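Local coordinates for protein alcohol dehydrogenase (Thermus thermophilus, PDB 2EIH) that binds zinc through four cysteines and probably acts as a nicotinamide-dependent oxidoreductase of the zinc-containing alcohol dehydrogenase family, at residues A[261-266]-A[284-289]; A[171-176]-A[239-244]; A[250-255]-A[280-285]; A[151-156]-A[177-182]. All blocks are in the same frame, centred on the assembly; numbering follows the deposited sequence.

Interaction 1 of 4, residues A[261-266]-A[284-289]; sequences IAIAGA and LSILGS
The flat groups that meet between Ile261–Ile263 and Ser285–Ser289 are peptide units, joined C=O to N-H, and the sheet they build carries Ile261, Ile263 and Ile286 on one face, Ala262 and Leu287 on the other. The two strands run parallel, and the bonds step from one to the other in the usual parallel zigzag. Ile261 N donates to Ser285 O at 2.7 Å, and Ile261 O takes the next amide, Leu287 N, at the same 2.7 Å with an N-H...O angle of 167°. Ile263 N then donates to Leu287 O (2.7 Å, 173°). The last bond is longer: Ser289 N lies 3.0 Å from Ile263 O, where both segments leave the strand. Weak CA-H...O contacts fill the intervals, such as Ala262 CA to Leu287 O at 3.4 Å. Side-chain contact is sparse by comparison. Ile263 and Ile286 lie side by side; Ile286 keeps CG1 beside its backbone N (chi1 -58°) and turns CG2 to meet Ile263 CD1 at 4.0 Å. On the other face, Leu287 CB and CG rest near Ile261 O. Within the chain the pair ends the parallel Rossmann-type sheet at strand 285-288. Strand 236-241 flanks 259-263 on its other side, while Ser285 to Leu287 pair antiparallel with a strand of the second subunit, carrying the sheet across the interface. Phe248 of helix 248-254 packs on Ile263 and Ile286, and helix 148-161, through Met157 and Lys161, covers Ala262 and Leu287.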
loop_
_atom_site.group_PDB
_atom_site.type_symbol
_atom_site.label_atom_id
_atom_site.label_comp_id
_atom_site.label_asym_id
_atom_site.label_seq_id
_atom_site.Cartn_x
_atom_site.Cartn_y
_atom_site.Cartn_z
ATOM N N ILE A 261 -1.842 -8.218 15.177
ATOM C CA ILE A 261 -0.997 -8.417 16.348
ATOM C C ILE A 261 0.452 -8.518 15.882
ATOM O O ILE A 261 0.788 -9.381 15.081
ATOM C CB ILE A 261 -1.402 -9.714 17.077
ATOM C CG1 ILE A 261 -2.899 -9.660 17.427
ATOM C CG2 ILE A 261 -0.567 -9.903 18.334
ATOM C CD1 ILE A 261 -3.505 -11.009 17.813
ATOM N N ALA A 262 1.302 -7.619 16.368
ATOM C CA ALA A 262 2.712 -7.626 16.001
ATOM C C ALA A 262 3.502 -8.241 17.153
ATOM O O ALA A 262 3.368 -7.825 18.301
ATOM C CB ALA A 262 3.198 -6.205 15.733
ATOM N N ILE A 263 4.320 -9.235 16.843
ATOM C CA ILE A 263 5.114 -9.901 17.857
ATOM C C ILE A 263 6.608 -9.745 17.645
ATOM O O ILE A 263 7.147 -10.142 16.619
ATOM C CB ILE A 263 4.770 -11.396 17.924
ATOM C CG1 ILE A 263 3.377 -11.577 18.525
ATOM C CG2 ILE A 263 5.820 -12.133 18.734
ATOM C CD1 ILE A 263 2.958 -13.008 18.673
ATOM N N ALA A 264 7.266 -9.177 18.649
ATOM C CA ALA A 264 8.701 -8.936 18.608
ATOM C C ALA A 264 9.521 -10.195 18.848
ATOM O O ALA A 264 9.688 -11.030 17.955
ATOM C CB ALA A 264 9.068 -7.881 19.636
ATOM N N GLY A 265 10.047 -10.315 20.061
ATOM C CA GLY A 265 10.855 -11.465 20.409
ATOM C C GLY A 265 10.159 -12.318 21.445
ATOM O O GLY A 265 10.750 -12.680 22.464
ATOM N N ALA A 266 8.894 -12.634 21.183
ATOM C CA ALA A 266 8.107 -13.448 22.100
ATOM C C ALA A 266 8.638 -14.879 22.176
ATOM O O ALA A 266 8.001 -15.815 21.689
ATOM C CB ALA A 266 6.641 -13.452 21.675
ATOM N N LEU A 284 -8.008 -12.497 12.054
ATOM C CA LEU A 284 -6.922 -11.828 12.744
ATOM C C LEU A 284 -5.624 -12.039 11.977
ATOM O O LEU A 284 -5.530 -12.930 11.126
ATOM C CB LEU A 284 -6.798 -12.375 14.167
ATOM C CG LEU A 284 -7.722 -11.761 15.225
ATOM C CD1 LEU A 284 -9.117 -11.496 14.687
ATOM C CD2 LEU A 284 -7.769 -12.698 16.416
ATOM N N SER A 285 -4.628 -11.206 12.270
ATOM C CA SER A 285 -3.322 -11.289 11.613
ATOM C C SER A 285 -2.224 -11.255 12.663
ATOM O O SER A 285 -2.199 -10.377 13.516
ATOM C CB SER A 285 -3.113 -10.095 10.669
ATOM O OG SER A 285 -4.234 -9.887 9.805
ATOM N N ILE A 286 -1.319 -12.218 12.602
ATOM C CA ILE A 286 -0.199 -12.269 13.528
ATOM C C ILE A 286 1.052 -12.006 12.710
ATOM O O ILE A 286 1.355 -12.739 11.773
ATOM C CB ILE A 286 -0.085 -13.643 14.186
ATOM C CG1 ILE A 286 -1.389 -13.968 14.909
ATOM C CG2 ILE A 286 1.085 -13.662 15.163
ATOM C CD1 ILE A 286 -1.589 -15.431 15.156
ATOM N N LEU A 287 1.789 -10.974 13.086
ATOM C CA LEU A 287 2.966 -10.582 12.341
ATOM C C LEU A 287 4.248 -10.607 13.163
ATOM O O LEU A 287 4.343 -9.954 14.202
ATOM C CB LEU A 287 2.736 -9.171 11.801
ATOM C CG LEU A 287 1.342 -8.915 11.203
ATOM C CD1 LEU A 287 1.013 -7.435 11.216
ATOM C CD2 LEU A 287 1.287 -9.469 9.798
ATOM N N GLY A 288 5.243 -11.354 12.699
ATOM C CA GLY A 288 6.507 -11.403 13.418
ATOM C C GLY A 288 7.369 -10.237 12.956
ATOM O O GLY A 288 7.352 -9.884 11.778
ATOM N N SER A 289 8.123 -9.636 13.867
ATOM C CA SER A 289 8.960 -8.513 13.509
ATOM C C SER A 289 10.258 -8.452 14.297
ATOM O O SER A 289 10.259 -8.485 15.525
ATOM C CB SER A 289 8.191 -7.205 13.695
ATOM O OG SER A 289 9.054 -6.068 13.577
#

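Interaction 2 of 4, residues A[171-176]-A[239-244]; sequences LVMAAG and VVDHTG
Asp241 OD2 lies against Met173 CB at 3.6 Å and is gripped from within its own segment by both the amide and the hydroxyl of Thr243. Around it the parallel strands 169-172 and 236-241 end side by side in the middle of a Rossmann-type sheet. Thr243 N donates from above the carboxylate plane (3.0 Å to Asp241 OD2), closing an Asx turn, whereas Thr243 OG1 reaches the syn lone pair of that oxygen; Gly244 N adds a weak third bond. With an alanine in place of Asp241, the amide and hydroxyl of Thr243 would probably lose their shared acceptor, and the turn leaving the strand would be held less firmly. Further back, Val240 N donates to Leu171 O at 2.7 Å, and Met173 N to Val240 O at 3.0 Å. Leu171 and Val239 lie side by side: Leu171 CG is anti to its amide nitrogen (chi1 170°), and CD2 touches both methyls of Val239, each at 4.0 Å. Val251 of helix 248-254 covers Met173, Val239 and Asp241, while Val172 and Val240 face helix 180-189. Where the strands give way to loops, the His242 ring turns to segment 171-176. It meets Met173 O at its edge, in plane, and Ala174 CB sits 3.6 Å from His242 CE1.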
loop_
_atom_site.group_PDB
_atom_site.type_symbol
_atom_site.label_atom_id
_atom_site.label_comp_id
_atom_site.label_asym_id
_atom_site.label_seq_id
_atom_site.Cartn_x
_atom_site.Cartn_y
_atom_site.Cartn_z
ATOM N N LEU A 171 -3.130 -1.750 21.575
ATOM C CA LEU A 171 -2.889 -2.390 22.865
ATOM C C LEU A 171 -1.406 -2.740 22.930
ATOM O O LEU A 171 -0.885 -3.421 22.042
ATOM C CB LEU A 171 -3.733 -3.665 23.007
ATOM C CG LEU A 171 -3.462 -4.612 24.194
ATOM C CD1 LEU A 171 -3.928 -3.980 25.509
ATOM C CD2 LEU A 171 -4.202 -5.922 23.971
ATOM N N VAL A 172 -0.727 -2.247 23.964
ATOM C CA VAL A 172 0.695 -2.531 24.159
ATOM C C VAL A 172 0.829 -3.421 25.407
ATOM O O VAL A 172 0.316 -3.080 26.474
ATOM C CB VAL A 172 1.502 -1.240 24.395
ATOM C CG1 VAL A 172 2.981 -1.573 24.548
ATOM C CG2 VAL A 172 1.289 -0.275 23.236
ATOM N N MET A 173 1.523 -4.549 25.272
ATOM C CA MET A 173 1.705 -5.483 26.377
ATOM C C MET A 173 2.924 -5.238 27.252
ATOM O O MET A 173 3.996 -4.857 26.769
ATOM C CB MET A 173 1.760 -6.919 25.849
ATOM C CG MET A 173 0.489 -7.417 25.207
ATOM S SD MET A 173 -0.867 -7.572 26.383
ATOM C CE MET A 173 -0.631 -9.292 26.929
ATOM N N ALA A 174 2.740 -5.474 28.550
ATOM C CA ALA A 174 3.808 -5.328 29.543
ATOM C C ALA A 174 4.612 -4.044 29.411
ATOM O O ALA A 174 5.687 -4.047 28.838
ATOM C CB ALA A 174 4.737 -6.531 29.459
ATOM N N ALA A 175 4.098 -2.957 29.973
ATOM C CA ALA A 175 4.780 -1.673 29.898
ATOM C C ALA A 175 6.118 -1.638 30.639
ATOM O O ALA A 175 6.286 -2.282 31.674
ATOM C CB ALA A 175 3.873 -0.574 30.418
ATOM N N GLY A 176 7.066 -0.878 30.092
ATOM C CA GLY A 176 8.384 -0.746 30.697
ATOM C C GLY A 176 9.373 -1.817 30.299
ATOM O O GLY A 176 10.587 -1.647 30.431
ATOM N N VAL A 239 -2.294 -4.610 18.086
ATOM C CA VAL A 239 -1.642 -5.058 19.314
ATOM C C VAL A 239 -0.127 -5.234 19.197
ATOM O O VAL A 239 0.365 -5.878 18.278
ATOM C CB VAL A 239 -2.235 -6.391 19.792
ATOM C CG1 VAL A 239 -1.556 -6.828 21.082
ATOM C CG2 VAL A 239 -3.732 -6.238 19.995
ATOM N N VAL A 240 0.607 -4.648 20.138
ATOM C CA VAL A 240 2.058 -4.776 20.159
ATOM C C VAL A 240 2.420 -5.701 21.308
ATOM O O VAL A 240 2.213 -5.363 22.468
ATOM C CB VAL A 240 2.745 -3.433 20.394
ATOM C CG1 VAL A 240 4.249 -3.624 20.377
ATOM C CG2 VAL A 240 2.308 -2.433 19.344
ATOM N N ASP A 241 2.965 -6.865 20.981
ATOM C CA ASP A 241 3.332 -7.843 21.989
ATOM C C ASP A 241 4.797 -8.266 21.869
ATOM O O ASP A 241 5.273 -8.554 20.775
ATOM C CB ASP A 241 2.434 -9.071 21.846
ATOM C CG ASP A 241 2.544 -10.002 23.023
ATOM O OD1 ASP A 241 1.951 -11.096 22.989
ATOM O OD2 ASP A 241 3.227 -9.635 23.992
ATOM N N HIS A 242 5.521 -8.306 22.983
ATOM C CA HIS A 242 6.924 -8.718 22.929
ATOM C C HIS A 242 7.166 -9.864 23.892
ATOM O O HIS A 242 8.305 -10.256 24.132
ATOM C CB HIS A 242 7.855 -7.562 23.300
ATOM C CG HIS A 242 7.770 -7.164 24.738
ATOM N ND1 HIS A 242 6.738 -6.399 25.238
ATOM C CD2 HIS A 242 8.561 -7.462 25.796
ATOM C CE1 HIS A 242 6.896 -6.243 26.540
ATOM N NE2 HIS A 242 7.997 -6.880 26.903
ATOM N N THR A 243 6.091 -10.392 24.455
ATOM C CA THR A 243 6.214 -11.488 25.391
ATOM C C THR A 243 5.565 -12.741 24.814
ATOM O O THR A 243 6.248 -13.730 24.532
ATOM C CB THR A 243 5.571 -11.122 26.743
ATOM O OG1 THR A 243 4.180 -10.818 26.564
ATOM C CG2 THR A 243 6.277 -9.908 27.337
ATOM N N GLY A 244 4.250 -12.688 24.619
ATOM C CA GLY A 244 3.521 -13.818 24.069
ATOM C C GLY A 244 3.842 -15.124 24.768
ATOM O O GLY A 244 4.472 -15.141 25.826
#

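Interaction 3 of 4, residues A[250-255]-A[280-285]; sequences GVIKAT and FYRQLS
Arg282 leaves its backbone with CG beside the amide nitrogen (chi1 -60°), runs on extended, and bends at chi3 (-46°), which carries its guanidinium across to Ile252 O in the last turn of helix 248-254 and Thr255 O just beyond it. The contact lies beside the Rossmann-type sheet and joins that helix to the link leading into strand 285-288. Ile252 O lies at the guanidinium edge, near its plane, 2.6 Å from Arg282 NH2. Thr255 O stands over one face instead, 2.8 Å from Arg282 NH2 but at an angle too poor for a hydrogen bond. Leu284 supplies the apolar part: its CD2 meets Ile252 CG2 at 4.1 Å and also lies at the guanidinium edge, while Leu284 CG rests 4.1 Å from Thr255 CG2. Thr255 can present that methyl because its hydroxyl turns back into the helix, where OG1 donates to Val251 O at 2.7 Å from above the carbonyl plane. On the partner side a Schellman motif, with Gln283 at positive phi, ends the short helix 278-281 and redirects the chain so that Leu284 follows Arg282 into the contact. The positive group thus meets the carbonyl-rich, partly negative end of a helix, an attraction that probably steadies it; Arg228 brings a like charge close to NH1 and would be expected to offset part of that gain.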
loop_
_atom_site.group_PDB
_atom_site.type_symbol
_atom_site.label_atom_id
_atom_site.label_comp_id
_atom_site.label_asym_id
_atom_site.label_seq_id
_atom_site.Cartn_x
_atom_site.Cartn_y
_atom_site.Cartn_z
ATOM N N GLY A 250 -4.799 -14.487 25.986
ATOM C CA GLY A 250 -5.532 -13.331 26.471
ATOM C C GLY A 250 -5.521 -12.215 25.449
ATOM O O GLY A 250 -6.500 -11.481 25.299
ATOM N N VAL A 251 -4.400 -12.085 24.742
ATOM C CA VAL A 251 -4.253 -11.062 23.716
ATOM C C VAL A 251 -5.240 -11.350 22.598
ATOM O O VAL A 251 -6.016 -10.481 22.202
ATOM C CB VAL A 251 -2.838 -11.067 23.128
ATOM C CG1 VAL A 251 -2.738 -10.042 22.013
ATOM C CG2 VAL A 251 -1.824 -10.771 24.215
ATOM N N ILE A 252 -5.206 -12.581 22.095
ATOM C CA ILE A 252 -6.101 -12.994 21.024
ATOM C C ILE A 252 -7.551 -12.727 21.400
ATOM O O ILE A 252 -8.375 -12.380 20.552
ATOM C CB ILE A 252 -5.941 -14.480 20.722
ATOM C CG1 ILE A 252 -4.563 -14.726 20.119
ATOM C CG2 ILE A 252 -7.041 -14.938 19.773
ATOM C CD1 ILE A 252 -4.330 -16.165 19.714
ATOM N N LYS A 253 -7.840 -12.878 22.684
ATOM C CA LYS A 253 -9.177 -12.661 23.202
ATOM C C LYS A 253 -9.488 -11.160 23.212
ATOM O O LYS A 253 -10.623 -10.733 22.956
ATOM C CB LYS A 253 -9.270 -13.226 24.624
ATOM C CG LYS A 253 -10.605 -13.885 24.977
ATOM C CD LYS A 253 -10.714 -15.306 24.415
ATOM C CE LYS A 253 -9.821 -16.287 25.173
ATOM N NZ LYS A 253 -10.197 -16.390 26.617
ATOM N N ALA A 254 -8.465 -10.360 23.493
ATOM C CA ALA A 254 -8.610 -8.910 23.563
ATOM C C ALA A 254 -8.554 -8.226 22.205
ATOM O O ALA A 254 -8.845 -7.036 22.085
ATOM C CB ALA A 254 -7.530 -8.334 24.467
ATOM N N THR A 255 -8.190 -8.982 21.182
ATOM C CA THR A 255 -8.078 -8.424 19.846
ATOM C C THR A 255 -9.426 -8.369 19.135
ATOM O O THR A 255 -10.164 -9.351 19.093
ATOM C CB THR A 255 -7.080 -9.240 19.013
ATOM O OG1 THR A 255 -5.845 -9.332 19.731
ATOM C CG2 THR A 255 -6.831 -8.572 17.675
ATOM N N PHE A 280 -8.575 -17.150 12.701
ATOM C CA PHE A 280 -8.971 -17.315 11.312
ATOM C C PHE A 280 -10.405 -16.851 11.109
ATOM O O PHE A 280 -10.677 -16.006 10.255
ATOM C CB PHE A 280 -8.823 -18.781 10.906
ATOM C CG PHE A 280 -7.571 -19.430 11.436
ATOM C CD1 PHE A 280 -6.363 -18.729 11.475
ATOM C CD2 PHE A 280 -7.595 -20.750 11.880
ATOM C CE1 PHE A 280 -5.199 -19.336 11.950
ATOM C CE2 PHE A 280 -6.436 -21.370 12.357
ATOM C CZ PHE A 280 -5.236 -20.661 12.392
ATOM N N TYR A 281 -11.316 -17.402 11.904
ATOM C CA TYR A 281 -12.719 -17.034 11.813
ATOM C C TYR A 281 -12.881 -15.523 11.919
ATOM O O TYR A 281 -13.646 -14.920 11.167
ATOM C CB TYR A 281 -13.524 -17.710 12.925
ATOM C CG TYR A 281 -14.984 -17.311 12.945
ATOM C CD1 TYR A 281 -15.864 -17.754 11.954
ATOM C CD2 TYR A 281 -15.483 -16.469 13.946
ATOM C CE1 TYR A 281 -17.207 -17.369 11.958
ATOM C CE2 TYR A 281 -16.823 -16.077 13.959
ATOM C CZ TYR A 281 -17.678 -16.532 12.961
ATOM O OH TYR A 281 -19.004 -16.155 12.965
ATOM N N ARG A 282 -12.159 -14.906 12.851
ATOM C CA ARG A 282 -12.259 -13.465 13.027
ATOM C C ARG A 282 -11.262 -12.691 12.170
ATOM O O ARG A 282 -11.077 -11.494 12.355
ATOM C CB ARG A 282 -12.096 -13.096 14.506
ATOM C CG ARG A 282 -13.152 -13.731 15.417
ATOM C CD ARG A 282 -13.227 -13.034 16.771
ATOM N NE ARG A 282 -11.895 -12.803 17.327
ATOM C CZ ARG A 282 -11.655 -12.270 18.521
ATOM N NH1 ARG A 282 -12.659 -11.901 19.308
ATOM N NH2 ARG A 282 -10.404 -12.105 18.927
ATOM N N GLN A 283 -10.632 -13.386 11.228
ATOM C CA GLN A 283 -9.682 -12.768 10.314
ATOM C C GLN A 283 -8.567 -11.959 10.981
ATOM O O GLN A 283 -8.213 -10.871 10.533
ATOM C CB GLN A 283 -10.431 -11.878 9.322
ATOM C CG GLN A 283 -11.558 -12.589 8.609
ATOM C CD GLN A 283 -12.068 -11.822 7.406
ATOM O OE1 GLN A 283 -11.355 -11.637 6.417
ATOM N NE2 GLN A 283 -13.309 -11.358 7.489
ATOM N N LEU A 284 -8.008 -12.497 12.054
ATOM C CA LEU A 284 -6.922 -11.828 12.744
ATOM C C LEU A 284 -5.624 -12.039 11.977
ATOM O O LEU A 284 -5.530 -12.930 11.126
ATOM C CB LEU A 284 -6.798 -12.375 14.167
ATOM C CG LEU A 284 -7.722 -11.761 15.225
ATOM C CD1 LEU A 284 -9.117 -11.496 14.687
ATOM C CD2 LEU A 284 -7.769 -12.698 16.416
ATOM N N SER A 285 -4.628 -11.206 12.270
ATOM C CA SER A 285 -3.322 -11.289 11.613
ATOM C C SER A 285 -2.224 -11.255 12.663
ATOM O O SER A 285 -2.199 -10.377 13.516
ATOM C CB SER A 285 -3.113 -10.095 10.669
ATOM O OG SER A 285 -4.234 -9.887 9.805
#

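Interaction 4 of 4, residues A[151-156]-A[177-182]; sequences FLTAWQ and SGVSVA
Phe151 opens the contact by laying one face of its ring over Ala182. The methyl CB of Ala182 sits 3.6 Å from the Phe151 ring centroid, only 10° off the normal, a CH-pi contact over the middle of the face. The ring gets there although the CB of Phe151 sets out away from helix 180-189: chi1 of -83° swings the ring back over it. A serine at this position would probably leave the Ala182 methyl without its aromatic cover and open a gap between the two helices. Ile186 of helix 180-189 and Ile300 of helix 297-306 also pack on the ring. One step past Leu152, Thr153 points at the loop before helix 180-189. Its CG2 is 3.7 Å from Val179 CG1, the two side chains crossing at about a right angle, while Thr153 OG1 is turned back to Leu149 O one helical turn earlier. Ala154 then fits closely between both partners. Its CB touches Ala182 CB at 3.6 Å, an approach that two alanines allow, and Val179 O lies 3.9 Å from the same Ala154 CB. Val179 is delivered by a type II' turn, Ser177 to Ser180, with Gly178 at positive phi. This turn follows the first strand of the Rossmann-type domain, 169-172, and leads into helix 180-189, a region that probably borders the nucleotide site, as in relatives. No hydrogen bond crosses between 151-156 and 177-182, so the two helices are joined here mainly by buried methyl and ring contacts, and shape rather than polarity probably fixes their fit.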
loop_
_atom_site.group_PDB
_atom_site.type_symbol
_atom_site.label_atom_id
_atom_site.label_comp_id
_atom_site.label_asym_id
_atom_site.label_seq_id
_atom_site.Cartn_x
_atom_site.Cartn_y
_atom_site.Cartn_z
ATOM N N PHE A 151 13.644 1.449 19.679
ATOM C CA PHE A 151 12.815 2.303 18.841
ATOM C C PHE A 151 12.639 1.765 17.423
ATOM O O PHE A 151 11.556 1.866 16.857
ATOM C CB PHE A 151 13.317 3.747 18.845
ATOM C CG PHE A 151 12.827 4.519 20.024
ATOM C CD1 PHE A 151 13.474 4.420 21.242
ATOM C CD2 PHE A 151 11.625 5.217 19.956
ATOM C CE1 PHE A 151 12.928 4.992 22.390
ATOM C CE2 PHE A 151 11.065 5.794 21.092
ATOM C CZ PHE A 151 11.728 5.673 22.315
ATOM N N LEU A 152 13.675 1.159 16.859
ATOM C CA LEU A 152 13.549 0.610 15.516
ATOM C C LEU A 152 12.596 -0.571 15.475
ATOM O O LEU A 152 11.821 -0.713 14.539
ATOM C CB LEU A 152 14.916 0.177 14.987
ATOM C CG LEU A 152 15.828 1.338 14.603
ATOM C CD1 LEU A 152 17.274 0.874 14.586
ATOM C CD2 LEU A 152 15.413 1.873 13.239
ATOM N N THR A 153 12.661 -1.415 16.497
ATOM C CA THR A 153 11.811 -2.589 16.569
ATOM C C THR A 153 10.359 -2.183 16.781
ATOM O O THR A 153 9.458 -2.729 16.154
ATOM C CB THR A 153 12.263 -3.512 17.710
ATOM O OG1 THR A 153 13.596 -3.958 17.449
ATOM C CG2 THR A 153 11.338 -4.709 17.839
ATOM N N ALA A 154 10.139 -1.216 17.663
ATOM C CA ALA A 154 8.796 -0.738 17.946
ATOM C C ALA A 154 8.214 -0.030 16.724
ATOM O O ALA A 154 7.010 -0.083 16.476
ATOM C CB ALA A 154 8.825 0.220 19.131
ATOM N N TRP A 155 9.072 0.633 15.963
ATOM C CA TRP A 155 8.615 1.371 14.797
ATOM C C TRP A 155 8.127 0.461 13.673
ATOM O O TRP A 155 7.081 0.721 13.077
ATOM C CB TRP A 155 9.728 2.294 14.303
ATOM C CG TRP A 155 9.327 3.127 13.125
ATOM C CD1 TRP A 155 9.159 2.704 11.840
ATOM C CD2 TRP A 155 9.070 4.536 13.123
ATOM N NE1 TRP A 155 8.830 3.764 11.037
ATOM C CE2 TRP A 155 8.774 4.904 11.796
ATOM C CE3 TRP A 155 9.083 5.530 14.111
ATOM C CZ2 TRP A 155 8.470 6.221 11.427
ATOM C CZ3 TRP A 155 8.786 6.835 13.753
ATOM C CH2 TRP A 155 8.492 7.174 12.413
ATOM N N GLN A 156 8.875 -0.601 13.386
ATOM C CA GLN A 156 8.459 -1.524 12.339
ATOM C C GLN A 156 7.138 -2.166 12.725
ATOM O O GLN A 156 6.271 -2.342 11.878
ATOM C CB GLN A 156 9.502 -2.623 12.093
ATOM C CG GLN A 156 9.135 -3.525 10.909
ATOM C CD GLN A 156 10.257 -4.440 10.447
ATOM O OE1 GLN A 156 10.299 -5.613 10.811
ATOM N NE2 GLN A 156 11.180 -3.901 9.650
ATOM N N SER A 177 8.845 -2.924 29.798
ATOM C CA SER A 177 9.668 -4.051 29.394
ATOM C C SER A 177 9.720 -4.215 27.869
ATOM O O SER A 177 8.697 -4.135 27.182
ATOM C CB SER A 177 9.112 -5.317 30.050
ATOM O OG SER A 177 9.956 -6.443 29.851
ATOM N N GLY A 178 10.925 -4.442 27.356
ATOM C CA GLY A 178 11.116 -4.630 25.928
ATOM C C GLY A 178 10.893 -3.393 25.080
ATOM O O GLY A 178 11.499 -2.340 25.311
ATOM N N VAL A 179 10.010 -3.513 24.097
ATOM C CA VAL A 179 9.718 -2.404 23.206
ATOM C C VAL A 179 8.456 -1.623 23.554
ATOM O O VAL A 179 8.067 -0.727 22.817
ATOM C CB VAL A 179 9.595 -2.911 21.759
ATOM C CG1 VAL A 179 10.956 -3.390 21.269
ATOM C CG2 VAL A 179 8.589 -4.056 21.695
ATOM N N SER A 180 7.825 -1.957 24.674
ATOM C CA SER A 180 6.595 -1.277 25.072
ATOM C C SER A 180 6.770 0.237 25.251
ATOM O O SER A 180 5.948 1.019 24.772
ATOM C CB SER A 180 6.040 -1.879 26.361
ATOM O OG SER A 180 6.975 -1.845 27.408
ATOM N N VAL A 181 7.838 0.650 25.934
ATOM C CA VAL A 181 8.097 2.059 26.166
ATOM C C VAL A 181 8.074 2.825 24.851
ATOM O O VAL A 181 7.419 3.876 24.739
ATOM C CB VAL A 181 9.460 2.261 26.868
ATOM C CG1 VAL A 181 9.894 3.712 26.780
ATOM C CG2 VAL A 181 9.346 1.841 28.326
ATOM N N ALA A 182 8.789 2.312 23.855
ATOM C CA ALA A 182 8.835 2.961 22.541
ATOM C C ALA A 182 7.511 2.811 21.770
ATOM O O ALA A 182 7.076 3.739 21.094
ATOM C CB ALA A 182 9.999 2.377 21.718
#

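Interactions 1 and 2 lie in one parallel sheet, their centres 10 Å apart: strands 236-241 and 259-263 are neighbours, with Ala262 N 2.7 Å from Val239 O. Interaction 3 sits at the helix beside that sheet, where Val251 CG1 comes within 3.5 Å of Val239 CG1, and it shares Leu284 and Ser285 with interaction 1; both touch the second subunit. Interaction 4, centred 9 Å from interaction 2, packs two of the helices beside the sheet against each other, and Ser180 OG meets Ala174 O at 2.9 Å. Interactions 3 and 4 stay about 12 Å apart at their nearest atoms. All four lie away from the zinc held by Cys93, Cys96, Cys99 and Cys107.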